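Local coordinates for protein hypothetic aldehyde deformylating oxygenase (Sulfolobus tokodaii, PDB 5V4T) that is a ferritin-like iron-binding protein with aldehyde deformylating oxygenase activity, probably acting as an oxidoreductase, at residues I16-I28 with F68-Y82. Sequence-based numbering, arbitrary orientation.
Sequences IKYLSAHFYPASI and FKEDPLTTVRLPPSY
Lys17 reaches from helix 10-23 into the loop 68-79, where three acceptors grip its ammonium. NZ forms a salt bridge with Asp71 OD1 at 2.8 Å, approaching from above the carboxylate plane, and donates hydrogen bonds to Pro72 O and, at a longer 3.3 Å, to Thr75 OG1. Extended except for a bend at chi3 (72°), the chain lays CB and CG against Leu73 CD2 before turning NZ to these oxygens. With an alanine here, the Asp71 carboxylate would probably lose its charged mate and a gap would open beside Leu73 CD2 and the Phe68 ring. The two methyls of Leu73 divide their work: CD2 also lies over a face of the Phe68 ring, whereas CD1 meets Tyr24 at its ring edge. Next along the loop, Val76 CG1 presses on Ala21 CB at 3.6 Å and touches Tyr18 CD1.

Leu78 CD1 fills the corner between two steeply inclined rings, 4.0 Å from the centroid of the His22 imidazole, a CH-pi contact 16° off the normal, and over the centre of one Tyr82 face. His22 is fixed in rotation by ND1, which donates to Tyr18 O near the imidazole plane. Tyr82, with CG anti to the backbone N (chi1 176°), directs OH to His22 O at 2.7 Å, above the carbonyl plane. Ser27 OG donates to Val76 O at 2.8 Å, and two waters extend this link: one joins Ser27 N to Leu73 O and Val76 O, the other Ser27 OG to Leu78 N.

The loop between helices 49-67 and 80-93, with the first turn of the latter, thus packs along the C-terminal part of helix 10-23 and the turn that follows it in this ferritin-like helical bundle, the Tyr82 side chain about 12 Å from the bound iron. Helix 98-128 receives Ile16, Leu19 and Phe23, while Phe64 of helix 49-67 touches Ser20 and Tyr24.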
ATOM      1  N   ILE A  16       7.065 -11.619  -5.920  1.00 16.02           N
ATOM      2  CA  ILE A  16       5.697 -11.557  -5.431  1.00 16.32           C
ATOM      3  C   ILE A  16       5.652 -11.487  -3.921  1.00 17.47           C
ATOM      4  O   ILE A  16       4.891 -10.721  -3.318  1.00 15.26           O
ATOM      5  CB  ILE A  16       4.857 -12.760  -5.956  1.00 16.08           C
ATOM      6  CG1 ILE A  16       4.714 -12.661  -7.486  1.00 16.06           C
ATOM      7  CG2 ILE A  16       3.548 -12.910  -5.170  1.00 15.70           C
ATOM      8  CD1 ILE A  16       3.976 -13.794  -8.133  1.00 16.87           C
ATOM      9  N   LYS A  17       6.464 -12.320  -3.257  1.00 16.40           N
ATOM     10  CA  LYS A  17       6.520 -12.252  -1.835  1.00 17.27           C
ATOM     11  C   LYS A  17       7.041 -10.928  -1.352  1.00 17.31           C
ATOM     12  O   LYS A  17       6.594 -10.424  -0.324  1.00 17.65           O
ATOM     13  CB  LYS A  17       7.418 -13.368  -1.263  1.00 17.76           C
ATOM     14  CG  LYS A  17       6.759 -14.721  -1.307  1.00 19.74           C
ATOM     15  CD  LYS A  17       7.707 -15.756  -0.692  1.00 21.86           C
ATOM     16  CE  LYS A  17       7.787 -15.592   0.811  1.00 24.45           C
ATOM     17  NZ  LYS A  17       8.711 -16.621   1.403  1.00 30.10           N
ATOM     18  N   TYR A  18       8.015 -10.364  -2.051  1.00 18.19           N
ATOM     19  CA  TYR A  18       8.599  -9.087  -1.605  1.00 19.42           C
ATOM     20  C   TYR A  18       7.579  -7.956  -1.630  1.00 19.01           C
ATOM     21  O   TYR A  18       7.390  -7.231  -0.632  1.00 17.95           O
ATOM     22  CB  TYR A  18       9.749  -8.715  -2.458  1.00 19.70           C
ATOM     23  CG  TYR A  18      10.375  -7.373  -2.160  1.00 21.91           C
ATOM     24  CD1 TYR A  18      11.159  -7.189  -1.011  1.00 24.54           C
ATOM     25  CD2 TYR A  18      10.122  -6.265  -2.960  1.00 21.78           C
ATOM     26  CE1 TYR A  18      11.743  -5.970  -0.758  1.00 21.13           C
ATOM     27  CE2 TYR A  18      10.725  -5.031  -2.698  1.00 22.47           C
ATOM     28  CZ  TYR A  18      11.527  -4.912  -1.559  1.00 22.23           C
ATOM     29  OH  TYR A  18      12.108  -3.689  -1.237  1.00 22.02           O
ATOM     30  N   LEU A  19       6.852  -7.926  -2.728  1.00 17.33           N
ATOM     31  CA  LEU A  19       5.799  -6.918  -2.867  1.00 16.70           C
ATOM     32  C   LEU A  19       4.646  -7.175  -1.918  1.00 17.29           C
ATOM     33  O   LEU A  19       4.094  -6.263  -1.339  1.00 18.85           O
ATOM     34  CB  LEU A  19       5.301  -6.813  -4.304  1.00 18.65           C
ATOM     35  CG  LEU A  19       6.298  -6.179  -5.240  1.00 20.39           C
ATOM     36  CD1 LEU A  19       5.825  -6.438  -6.653  1.00 22.02           C
ATOM     37  CD2 LEU A  19       6.505  -4.683  -4.951  1.00 22.56           C
ATOM     38  N   SER A  20       4.234  -8.427  -1.746  1.00 16.22           N
ATOM     39  CA  SER A  20       3.173  -8.766  -0.831  1.00 15.62           C
ATOM     40  C   SER A  20       3.511  -8.344   0.604  1.00 16.06           C
ATOM     41  O   SER A  20       2.627  -7.908   1.354  1.00 15.94           O
ATOM     42  CB  SER A  20       2.838 -10.251  -0.861  1.00 16.06           C
ATOM     43  OG  SER A  20       2.409 -10.613  -2.153  1.00 15.03           O
ATOM     44  N   ALA A  21       4.790  -8.459   0.985  1.00 16.90           N
ATOM     45  CA  ALA A  21       5.184  -8.059   2.344  1.00 18.54           C
ATOM     46  C   ALA A  21       4.976  -6.554   2.587  1.00 17.62           C
ATOM     47  O   ALA A  21       4.832  -6.126   3.761  1.00 18.82           O
ATOM     48  CB  ALA A  21       6.660  -8.380   2.568  1.00 20.06           C
ATOM     49  N   HIS A  22       4.950  -5.750   1.547  1.00 17.61           N
ATOM     50  CA  HIS A  22       4.591  -4.323   1.689  1.00 18.60           C
ATOM     51  C   HIS A  22       3.139  -4.139   2.099  1.00 19.67           C
ATOM     52  O   HIS A  22       2.811  -3.178   2.775  1.00 20.88           O
ATOM     53  CB  HIS A  22       4.890  -3.516   0.419  1.00 19.24           C
ATOM     54  CG  HIS A  22       6.350  -3.388   0.112  1.00 20.17           C
ATOM     55  ND1 HIS A  22       7.174  -4.476  -0.138  1.00 21.20           N
ATOM     56  CD2 HIS A  22       7.110  -2.285  -0.108  1.00 22.87           C
ATOM     57  CE1 HIS A  22       8.394  -4.039  -0.409  1.00 22.02           C
ATOM     58  NE2 HIS A  22       8.371  -2.714  -0.422  1.00 23.13           N
ATOM     59  N   PHE A  23       2.288  -5.063   1.712  1.00 18.14           N
ATOM     60  CA  PHE A  23       0.898  -5.055   2.196  1.00 20.47           C
ATOM     61  C   PHE A  23       0.693  -5.774   3.498  1.00 20.03           C
ATOM     62  O   PHE A  23      -0.302  -5.531   4.204  1.00 23.47           O
ATOM     63  CB  PHE A  23      -0.011  -5.698   1.142  1.00 18.50           C
ATOM     64  CG  PHE A  23       0.015  -4.963  -0.156  1.00 19.01           C
ATOM     65  CD1 PHE A  23       0.997  -5.186  -1.108  1.00 19.37           C
ATOM     66  CD2 PHE A  23      -0.923  -3.971  -0.426  1.00 22.73           C
ATOM     67  CE1 PHE A  23       1.051  -4.476  -2.292  1.00 20.42           C
ATOM     68  CE2 PHE A  23      -0.851  -3.249  -1.608  1.00 21.27           C
ATOM     69  CZ  PHE A  23       0.140  -3.499  -2.542  1.00 21.24           C
ATOM     70  N   TYR A  24       1.594  -6.679   3.816  1.00 19.92           N
ATOM     71  CA  TYR A  24       1.512  -7.505   5.023  1.00 20.97           C
ATOM     72  C   TYR A  24       2.930  -7.757   5.555  1.00 21.59           C
ATOM     73  O   TYR A  24       3.514  -8.824   5.327  1.00 22.49           O
ATOM     74  CB  TYR A  24       0.770  -8.814   4.683  1.00 21.74           C
ATOM     75  CG  TYR A  24       0.544  -9.686   5.901  1.00 23.59           C
ATOM     76  CD1 TYR A  24      -0.279  -9.247   6.934  1.00 26.62           C
ATOM     77  CD2 TYR A  24       1.176 -10.901   6.034  1.00 25.23           C
ATOM     78  CE1 TYR A  24      -0.475 -10.017   8.067  1.00 28.95           C
ATOM     79  CE2 TYR A  24       0.997 -11.683   7.186  1.00 26.84           C
ATOM     80  CZ  TYR A  24       0.166 -11.236   8.178  1.00 29.68           C
ATOM     81  OH  TYR A  24      -0.048 -11.993   9.315  1.00 33.53           O
ATOM     82  N   PRO A  25       3.517  -6.755   6.256  1.00 20.28           N
ATOM     83  CA  PRO A  25       4.938  -6.780   6.612  1.00 21.73           C
ATOM     84  C   PRO A  25       5.236  -7.681   7.810  1.00 22.22           C
ATOM     85  O   PRO A  25       5.550  -7.198   8.917  1.00 25.75           O
ATOM     86  CB  PRO A  25       5.241  -5.307   6.913  1.00 21.92           C
ATOM     87  CG  PRO A  25       3.930  -4.757   7.424  1.00 20.42           C
ATOM     88  CD  PRO A  25       2.916  -5.424   6.524  1.00 21.66           C
ATOM     89  N   ALA A  26       5.066  -8.974   7.591  1.00 23.27           N
ATOM     90  CA  ALA A  26       5.070  -9.950   8.646  1.00 26.95           C
ATOM     91  C   ALA A  26       6.361  -9.930   9.448  1.00 29.47           C
ATOM     92  O   ALA A  26       6.286 -10.145  10.631  1.00 31.89           O
ATOM     93  CB  ALA A  26       4.839 -11.352   8.076  1.00 28.40           C
ATOM     94  N   SER A  27       7.514  -9.670   8.824  1.00 30.88           N
ATOM     95  CA  SER A  27       8.805  -9.654   9.536  1.00 30.36           C
ATOM     96  C   SER A  27       8.883  -8.550  10.597  1.00 34.93           C
ATOM     97  O   SER A  27       9.671  -8.645  11.544  1.00 37.39           O
ATOM     98  CB  SER A  27       9.972  -9.475   8.562  1.00 32.05           C
ATOM     99  OG  SER A  27       9.955  -8.168   7.954  1.00 31.33           O
ATOM    100  N   ILE A  28       8.099  -7.493  10.457  1.00 29.09           N
ATOM    101  CA  ILE A  28       8.205  -6.379  11.398  1.00 34.72           C
ATOM    102  C   ILE A  28       6.910  -5.709  11.835  1.00 37.28           C
ATOM    103  O   ILE A  28       6.955  -4.602  12.379  1.00 41.70           O
ATOM    104  CB  ILE A  28       9.132  -5.283  10.868  1.00 36.16           C
ATOM    105  CG1 ILE A  28       8.677  -4.833   9.481  1.00 39.56           C
ATOM    106  CG2 ILE A  28      10.589  -5.742  10.884  1.00 40.95           C
ATOM    107  CD1 ILE A  28       9.287  -3.516   9.083  1.00 41.47           C
ATOM    108  N   PHE A  68      -0.148 -17.030   2.180  1.00 17.73           N
ATOM    109  CA  PHE A  68       1.268 -17.355   2.378  1.00 20.63           C
ATOM    110  C   PHE A  68       1.525 -18.230   3.623  1.00 24.41           C
ATOM    111  O   PHE A  68       2.683 -18.369   4.030  1.00 21.79           O
ATOM    112  CB  PHE A  68       2.110 -16.108   2.393  1.00 19.30           C
ATOM    113  CG  PHE A  68       2.194 -15.459   1.030  1.00 17.85           C
ATOM    114  CD1 PHE A  68       2.872 -16.053  -0.008  1.00 19.93           C
ATOM    115  CD2 PHE A  68       1.533 -14.264   0.781  1.00 18.43           C
ATOM    116  CE1 PHE A  68       2.957 -15.465  -1.265  1.00 19.80           C
ATOM    117  CE2 PHE A  68       1.632 -13.651  -0.490  1.00 17.10           C
ATOM    118  CZ  PHE A  68       2.351 -14.217  -1.487  1.00 18.27           C
ATOM    119  N   LYS A  69       0.471 -18.823   4.155  1.00 23.94           N
ATOM    120  CA  LYS A  69       0.646 -19.871   5.227  1.00 33.70           C
ATOM    121  C   LYS A  69       1.836 -20.797   4.919  1.00 30.85           C
ATOM    122  O   LYS A  69       2.644 -21.094   5.785  1.00 30.75           O
ATOM    123  CB  LYS A  69      -0.611 -20.762   5.316  1.00 36.35           C
ATOM    124  CG  LYS A  69      -1.810 -20.178   6.038  1.00 40.07           C
ATOM    125  CD  LYS A  69      -1.386 -19.525   7.334  1.00 46.18           C
ATOM    126  CE  LYS A  69      -2.550 -19.205   8.240  1.00 45.83           C
ATOM    127  NZ  LYS A  69      -2.016 -18.306   9.281  1.00 46.10           N
ATOM    128  N   GLU A  70       1.889 -21.261   3.669  1.00 28.17           N
ATOM    129  CA  GLU A  70       2.861 -22.264   3.176  1.00 27.47           C
ATOM    130  C   GLU A  70       4.106 -21.725   2.489  1.00 30.56           C
ATOM    131  O   GLU A  70       4.919 -22.464   1.874  1.00 27.45           O
ATOM    132  CB  GLU A  70       2.108 -23.290   2.337  1.00 32.94           C
ATOM    133  CG  GLU A  70       1.024 -23.955   3.195  1.00 36.99           C
ATOM    134  CD  GLU A  70       0.250 -25.058   2.500  1.00 46.48           C
ATOM    135  OE1 GLU A  70       0.326 -25.169   1.264  1.00 52.39           O
ATOM    136  OE2 GLU A  70      -0.446 -25.839   3.202  1.00 51.48           O
ATOM    137  N   ASP A  71       4.281 -20.420   2.579  1.00 23.88           N
ATOM    138  CA  ASP A  71       5.483 -19.787   2.081  1.00 24.88           C
ATOM    139  C   ASP A  71       5.524 -18.432   2.772  1.00 22.97           C
ATOM    140  O   ASP A  71       5.348 -17.390   2.157  1.00 22.18           O
ATOM    141  CB  ASP A  71       5.493 -19.720   0.574  1.00 24.54           C
ATOM    142  CG  ASP A  71       6.860 -19.414  -0.021  1.00 25.93           C
ATOM    143  OD1 ASP A  71       7.837 -19.145   0.730  1.00 24.10           O
ATOM    144  OD2 ASP A  71       6.973 -19.463  -1.260  1.00 25.30           O
ATOM    145  N   PRO A  72       5.806 -18.430   4.080  1.00 25.49           N
ATOM    146  CA  PRO A  72       5.525 -17.207   4.827  1.00 23.79           C
ATOM    147  C   PRO A  72       6.389 -15.999   4.518  1.00 22.13           C
ATOM    148  O   PRO A  72       7.509 -16.097   4.029  1.00 23.29           O
ATOM    149  CB  PRO A  72       5.668 -17.639   6.303  1.00 25.92           C
ATOM    150  CG  PRO A  72       5.617 -19.140   6.294  1.00 27.47           C
ATOM    151  CD  PRO A  72       6.103 -19.584   4.958  1.00 26.92           C
ATOM    152  N   LEU A  73       5.804 -14.823   4.766  1.00 21.50           N
ATOM    153  CA  LEU A  73       6.404 -13.560   4.454  1.00 24.13           C
ATOM    154  C   LEU A  73       7.348 -13.047   5.540  1.00 27.99           C
ATOM    155  O   LEU A  73       7.906 -11.966   5.436  1.00 30.62           O
ATOM    156  CB  LEU A  73       5.300 -12.507   4.197  1.00 23.72           C
ATOM    157  CG  LEU A  73       4.330 -12.801   3.025  1.00 23.56           C
ATOM    158  CD1 LEU A  73       3.358 -11.629   2.834  1.00 23.76           C
ATOM    159  CD2 LEU A  73       5.067 -13.059   1.734  1.00 22.50           C
ATOM    160  N   THR A  74       7.475 -13.816   6.599  1.00 31.15           N
ATOM    161  CA  THR A  74       8.440 -13.481   7.671  1.00 36.51           C
ATOM    162  C   THR A  74       9.874 -13.500   7.161  1.00 34.24           C
ATOM    163  O   THR A  74      10.730 -12.866   7.716  1.00 40.70           O
ATOM    164  CB  THR A  74       8.230 -14.444   8.834  1.00 39.25           C
ATOM    165  OG1 THR A  74       8.130 -15.786   8.341  1.00 38.30           O
ATOM    166  CG2 THR A  74       6.956 -14.097   9.534  1.00 42.86           C
ATOM    167  N   THR A  75      10.119 -14.164   6.044  1.00 42.71           N
ATOM    168  CA  THR A  75      11.455 -14.174   5.436  1.00 48.26           C
ATOM    169  C   THR A  75      11.814 -12.824   4.767  1.00 43.07           C
ATOM    170  O   THR A  75      12.954 -12.617   4.335  1.00 44.51           O
ATOM    171  CB  THR A  75      11.616 -15.318   4.399  1.00 49.55           C
ATOM    172  OG1 THR A  75      10.959 -14.999   3.151  1.00 47.01           O
ATOM    173  CG2 THR A  75      11.078 -16.632   4.950  1.00 54.65           C
ATOM    174  N   VAL A  76      10.862 -11.899   4.654  1.00 32.53           N
ATOM    175  CA  VAL A  76      11.102 -10.742   3.841  1.00 28.69           C
ATOM    176  C   VAL A  76      11.446  -9.536   4.662  1.00 24.85           C
ATOM    177  O   VAL A  76      10.607  -9.095   5.437  1.00 27.20           O
ATOM    178  CB  VAL A  76       9.839 -10.352   2.992  1.00 29.69           C
ATOM    179  CG1 VAL A  76      10.137  -9.182   2.087  1.00 30.49           C
ATOM    180  CG2 VAL A  76       9.364 -11.536   2.159  1.00 35.71           C
ATOM    181  N   ARG A  77      12.591  -8.936   4.347  1.00 25.76           N
ATOM    182  CA  ARG A  77      13.026  -7.681   4.973  1.00 27.99           C
ATOM    183  C   ARG A  77      12.441  -6.498   4.185  1.00 25.79           C
ATOM    184  O   ARG A  77      12.656  -6.391   2.984  1.00 27.00           O
ATOM    185  CB  ARG A  77      14.558  -7.583   5.012  1.00 32.59           C
ATOM    186  CG  ARG A  77      15.127  -6.281   5.559  1.00 38.18           C
ATOM    187  CD  ARG A  77      16.642  -6.393   5.788  1.00 44.17           C
ATOM    188  NE  ARG A  77      16.958  -7.499   6.707  1.00 53.38           N
ATOM    189  CZ  ARG A  77      17.068  -7.408   8.037  1.00 57.86           C
ATOM    190  NH1 ARG A  77      16.919  -6.247   8.666  1.00 58.89           N
ATOM    191  NH2 ARG A  77      17.346  -8.501   8.747  1.00 60.45           N
ATOM    192  N   LEU A  78      11.742  -5.618   4.888  1.00 24.18           N
ATOM    193  CA  LEU A  78      11.229  -4.368   4.301  1.00 24.36           C
ATOM    194  C   LEU A  78      12.310  -3.330   4.199  1.00 26.11           C
ATOM    195  O   LEU A  78      13.162  -3.222   5.096  1.00 26.20           O
ATOM    196  CB  LEU A  78      10.068  -3.826   5.116  1.00 25.34           C
ATOM    197  CG  LEU A  78       8.676  -4.489   4.992  1.00 25.58           C
ATOM    198  CD1 LEU A  78       8.185  -4.457   3.540  1.00 26.18           C
ATOM    199  CD2 LEU A  78       8.627  -5.908   5.533  1.00 25.89           C
ATOM    200  N   PRO A  79      12.270  -2.506   3.139  1.00 24.61           N
ATOM    201  CA  PRO A  79      13.303  -1.499   3.030  1.00 26.72           C
ATOM    202  C   PRO A  79      13.220  -0.339   4.052  1.00 27.29           C
ATOM    203  O   PRO A  79      12.151  -0.043   4.631  1.00 23.59           O
ATOM    204  CB  PRO A  79      13.150  -1.029   1.604  1.00 28.83           C
ATOM    205  CG  PRO A  79      11.697  -1.176   1.318  1.00 28.22           C
ATOM    206  CD  PRO A  79      11.334  -2.448   2.008  1.00 26.20           C
ATOM    207  N   PRO A  80      14.343   0.364   4.274  1.00 28.96           N
ATOM    208  CA  PRO A  80      14.374   1.372   5.315  1.00 27.95           C
ATOM    209  C   PRO A  80      13.351   2.502   5.127  1.00 24.72           C
ATOM    210  O   PRO A  80      12.793   3.005   6.096  1.00 24.11           O
ATOM    211  CB  PRO A  80      15.789   1.950   5.187  1.00 30.01           C
ATOM    212  CG  PRO A  80      16.563   0.920   4.496  1.00 31.86           C
ATOM    213  CD  PRO A  80      15.639   0.247   3.563  1.00 32.53           C
ATOM    214  N   SER A  81      13.143   2.909   3.884  1.00 22.55           N
ATOM    215  CA  SER A  81      12.181   3.978   3.584  1.00 21.15           C
ATOM    216  C   SER A  81      10.739   3.538   3.877  1.00 20.07           C
ATOM    217  O   SER A  81       9.872   4.386   4.202  1.00 20.19           O
ATOM    218  CB  SER A  81      12.323   4.461   2.133  1.00 22.84           C
ATOM    219  OG  SER A  81      13.538   5.246   1.958  1.00 25.07           O
ATOM    220  N   TYR A  82      10.459   2.249   3.752  1.00 20.93           N
ATOM    221  CA  TYR A  82       9.117   1.737   4.116  1.00 19.67           C
ATOM    222  C   TYR A  82       8.924   1.824   5.613  1.00 21.47           C
ATOM    223  O   TYR A  82       7.865   2.194   6.143  1.00 18.49           O
ATOM    224  CB  TYR A  82       9.004   0.286   3.637  1.00 18.27           C
ATOM    225  CG  TYR A  82       7.737  -0.408   4.020  1.00 19.33           C
ATOM    226  CD1 TYR A  82       7.556  -0.960   5.275  1.00 19.54           C
ATOM    227  CD2 TYR A  82       6.686  -0.498   3.100  1.00 19.46           C
ATOM    228  CE1 TYR A  82       6.386  -1.604   5.590  1.00 21.25           C
ATOM    229  CE2 TYR A  82       5.507  -1.140   3.429  1.00 18.90           C
ATOM    230  CZ  TYR A  82       5.358  -1.671   4.642  1.00 19.36           C
ATOM    231  OH  TYR A  82       4.182  -2.318   4.929  1.00 22.12           O
TER
HETATM  232  O   HOH W   1       7.703  -9.272   5.973  1.00 26.44           O
HETATM  233  O   HOH W   2      11.762  -6.041   7.812  1.00 30.30           O